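Long-range contact in KLLA0E03807p (Kluyveromyces lactis, PDB 3SQI), which probably binds centromeric DNA through this DNA-binding domain and serves as a platform for inner kinetochore assembly in budding yeast: residues F101-V106 against I307-R312. Residues are numbered along the deposited sequence; the frame is centred on the assembly and turned at random.
Sequences FDYSNV and IEKMNR
The linker between helices 82-100 and 107-118 meets the end region of helix 304-310 through Y103, K309 and R312, about 17 Å from the bound nucleic acid (nearest atoms). R312 CD lies over one face of the Y103 ring, 3.6 Å from its centroid and 27° off the normal, a CH-pi contact. F101 CE1 approaches the opposite face, offset toward the rim, and K309 CE sits in plane at the edge, 3.8 Å from Y103 CD2. R312 bends at chi3; its guanidinium plane stands 43° from the ring, with NH1 4.0 Å from Y103 CE1, neither over the face nor at the edge. In K309, CG anti to the backbone nitrogen (chi1 170°) and a bend at chi2 carry NZ across to donate to F101 O at 2.9 Å, from above the carbonyl plane. Without the ring, as with an alanine at Y103, R312 CD and K309 CE would probably lose the surface they pack on, the K309-F101 bond then tying the segments with little apolar support. At the linker, D102 OD1 accepts from S104 N (3.2 Å), closing an Asx turn within the type I turn D102-N105. Such a turn joins two helices and packs by its tyrosine on the end region of a third.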
ATOM      1  N   PHE A 101      -4.259  12.457 -10.275  1.00 93.82           N
ATOM      2  CA  PHE A 101      -5.209  12.122  -9.216  1.00 71.44           C
ATOM      3  C   PHE A 101      -5.021  12.972  -7.965  1.00 79.41           C
ATOM      4  O   PHE A 101      -3.897  13.303  -7.591  1.00 91.02           O
ATOM      5  CB  PHE A 101      -5.118  10.643  -8.844  1.00 60.74           C
ATOM      6  CG  PHE A 101      -6.296  10.147  -8.058  1.00 82.88           C
ATOM      7  CD1 PHE A 101      -6.462  10.503  -6.730  1.00 91.89           C
ATOM      8  CD2 PHE A 101      -7.240   9.321  -8.647  1.00 93.65           C
ATOM      9  CE1 PHE A 101      -7.555  10.050  -6.003  1.00 90.01           C
ATOM     10  CE2 PHE A 101      -8.332   8.858  -7.927  1.00 85.49           C
ATOM     11  CZ  PHE A 101      -8.492   9.227  -6.605  1.00 87.85           C
ATOM     12  N   ASP A 102      -6.135  13.334  -7.337  1.00 85.67           N
ATOM     13  CA  ASP A 102      -6.111  14.048  -6.069  1.00 95.55           C
ATOM     14  C   ASP A 102      -6.718  13.154  -5.000  1.00104.30           C
ATOM     15  O   ASP A 102      -7.932  12.940  -4.973  1.00113.44           O
ATOM     16  CB  ASP A 102      -6.921  15.341  -6.181  1.00 97.36           C
ATOM     17  CG  ASP A 102      -6.542  16.361  -5.130  1.00116.60           C
ATOM     18  OD1 ASP A 102      -5.761  16.011  -4.221  1.00126.40           O
ATOM     19  OD2 ASP A 102      -7.030  17.510  -5.210  1.00126.23           O
ATOM     20  N   TYR A 103      -5.879  12.633  -4.113  1.00 98.19           N
ATOM     21  CA  TYR A 103      -6.370  11.761  -3.055  1.00 85.83           C
ATOM     22  C   TYR A 103      -7.100  12.582  -2.003  1.00 78.43           C
ATOM     23  O   TYR A 103      -7.840  12.039  -1.189  1.00 81.86           O
ATOM     24  CB  TYR A 103      -5.219  10.989  -2.402  1.00 89.80           C
ATOM     25  CG  TYR A 103      -4.930   9.621  -3.006  1.00 88.80           C
ATOM     26  CD1 TYR A 103      -5.610   8.489  -2.561  1.00 85.95           C
ATOM     27  CD2 TYR A 103      -3.964   9.459  -4.006  1.00 80.81           C
ATOM     28  CE1 TYR A 103      -5.351   7.235  -3.095  1.00 91.56           C
ATOM     29  CE2 TYR A 103      -3.700   8.202  -4.554  1.00 76.67           C
ATOM     30  CZ  TYR A 103      -4.402   7.093  -4.088  1.00 96.28           C
ATOM     31  OH  TYR A 103      -4.171   5.833  -4.601  1.00101.82           O
ATOM     32  N   SER A 104      -6.922  13.899  -2.052  1.00 77.22           N
ATOM     33  CA  SER A 104      -7.433  14.806  -1.022  1.00 75.06           C
ATOM     34  C   SER A 104      -8.932  14.637  -0.771  1.00 81.52           C
ATOM     35  O   SER A 104      -9.448  15.080   0.258  1.00 95.06           O
ATOM     36  CB  SER A 104      -7.131  16.266  -1.390  1.00 79.03           C
ATOM     37  OG  SER A 104      -5.749  16.480  -1.638  1.00 99.62           O
ATOM     38  N   ASN A 105      -9.624  13.993  -1.703  1.00 73.39           N
ATOM     39  CA  ASN A 105     -11.053  13.779  -1.562  1.00 94.78           C
ATOM     40  C   ASN A 105     -11.358  12.480  -0.834  1.00107.30           C
ATOM     41  O   ASN A 105     -11.975  12.478   0.241  1.00123.19           O
ATOM     42  CB  ASN A 105     -11.731  13.788  -2.931  1.00117.18           C
ATOM     43  CG  ASN A 105     -11.735  15.166  -3.576  1.00141.36           C
ATOM     44  OD1 ASN A 105     -12.765  15.843  -3.628  1.00160.06           O
ATOM     45  ND2 ASN A 105     -10.579  15.588  -4.069  1.00135.52           N
ATOM     46  N   VAL A 106     -10.943  11.374  -1.441  1.00 93.23           N
ATOM     47  CA  VAL A 106     -11.173  10.048  -0.878  1.00 95.71           C
ATOM     48  C   VAL A 106     -10.613   9.851   0.547  1.00 88.53           C
ATOM     49  O   VAL A 106     -11.132   9.037   1.326  1.00 77.37           O
ATOM     50  CB  VAL A 106     -10.600   8.975  -1.810  1.00 82.25           C
ATOM     51  CG1 VAL A 106     -11.527   8.750  -2.989  1.00 69.59           C
ATOM     52  CG2 VAL A 106      -9.222   9.384  -2.293  1.00 77.24           C
ATOM     53  N   ILE A 307       4.854   4.309  -5.672  1.00 79.96           N
ATOM     54  CA  ILE A 307       4.711   3.777  -4.320  1.00 62.27           C
ATOM     55  C   ILE A 307       4.445   4.862  -3.276  1.00 66.72           C
ATOM     56  O   ILE A 307       3.625   4.678  -2.381  1.00 73.64           O
ATOM     57  CB  ILE A 307       5.959   2.982  -3.938  1.00 66.71           C
ATOM     58  CG1 ILE A 307       6.201   1.872  -4.968  1.00 77.59           C
ATOM     59  CG2 ILE A 307       5.827   2.409  -2.545  1.00 78.14           C
ATOM     60  CD1 ILE A 307       7.460   1.038  -4.718  1.00 72.89           C
ATOM     61  N   GLU A 308       5.129   5.996  -3.393  1.00 69.02           N
ATOM     62  CA  GLU A 308       4.934   7.093  -2.453  1.00 71.65           C
ATOM     63  C   GLU A 308       3.588   7.737  -2.689  1.00 77.30           C
ATOM     64  O   GLU A 308       2.954   8.221  -1.754  1.00101.63           O
ATOM     65  CB  GLU A 308       6.019   8.152  -2.608  1.00 86.30           C
ATOM     66  CG  GLU A 308       7.430   7.633  -2.438  1.00117.26           C
ATOM     67  CD  GLU A 308       8.473   8.697  -2.717  1.00136.46           C
ATOM     68  OE1 GLU A 308       9.454   8.391  -3.428  1.00144.73           O
ATOM     69  OE2 GLU A 308       8.311   9.836  -2.229  1.00140.33           O
ATOM     70  N   LYS A 309       3.156   7.754  -3.945  1.00 62.54           N
ATOM     71  CA  LYS A 309       1.867   8.345  -4.287  1.00 78.36           C
ATOM     72  C   LYS A 309       0.704   7.476  -3.824  1.00 76.11           C
ATOM     73  O   LYS A 309      -0.222   7.966  -3.182  1.00 77.01           O
ATOM     74  CB  LYS A 309       1.767   8.602  -5.789  1.00 84.99           C
ATOM     75  CG  LYS A 309       0.380   9.000  -6.255  1.00103.02           C
ATOM     76  CD  LYS A 309      -0.026  10.394  -5.796  1.00113.19           C
ATOM     77  CE  LYS A 309      -1.359  10.805  -6.423  1.00106.52           C
ATOM     78  NZ  LYS A 309      -1.785  12.167  -6.010  1.00108.66           N
ATOM     79  N   MET A 310       0.760   6.185  -4.138  1.00 71.62           N
ATOM     80  CA  MET A 310      -0.334   5.271  -3.813  1.00 74.01           C
ATOM     81  C   MET A 310      -0.433   4.948  -2.329  1.00 75.46           C
ATOM     82  O   MET A 310      -1.526   4.757  -1.802  1.00 89.50           O
ATOM     83  CB  MET A 310      -0.248   3.995  -4.651  1.00 68.27           C
ATOM     84  CG  MET A 310      -0.549   4.234  -6.127  1.00 55.63           C
ATOM     85  SD  MET A 310      -1.704   3.021  -6.791  1.00 95.04           S
ATOM     86  CE  MET A 310      -0.563   1.832  -7.461  1.00 85.14           C
ATOM     87  N   ASN A 311       0.710   4.891  -1.656  1.00 77.11           N
ATOM     88  CA  ASN A 311       0.726   4.747  -0.207  1.00 63.85           C
ATOM     89  C   ASN A 311       0.656   6.123   0.458  1.00 61.32           C
ATOM     90  O   ASN A 311       0.537   6.235   1.679  1.00 68.39           O
ATOM     91  CB  ASN A 311       1.973   3.987   0.254  1.00 65.12           C
ATOM     92  CG  ASN A 311       1.992   2.538  -0.218  1.00 63.92           C
ATOM     93  OD1 ASN A 311       1.694   1.623   0.547  1.00 61.63           O
ATOM     94  ND2 ASN A 311       2.351   2.325  -1.479  1.00 67.71           N
ATOM     95  N   ARG A 312       0.747   7.166  -0.360  1.00 64.71           N
ATOM     96  CA  ARG A 312       0.604   8.544   0.102  1.00 76.79           C
ATOM     97  C   ARG A 312       1.468   8.891   1.306  1.00 85.37           C
ATOM     98  O   ARG A 312       1.031   9.630   2.189  1.00 92.58           O
ATOM     99  CB  ARG A 312      -0.857   8.832   0.432  1.00 80.10           C
ATOM    100  CG  ARG A 312      -1.819   8.573  -0.712  1.00 89.40           C
ATOM    101  CD  ARG A 312      -3.238   8.760  -0.233  1.00 60.40           C
ATOM    102  NE  ARG A 312      -3.363   8.227   1.111  1.00 60.80           N
ATOM    103  CZ  ARG A 312      -3.553   6.943   1.378  1.00 76.02           C
ATOM    104  NH1 ARG A 312      -3.660   6.073   0.378  1.00 76.36           N
ATOM    105  NH2 ARG A 312      -3.637   6.535   2.640  1.00 68.95           N
TER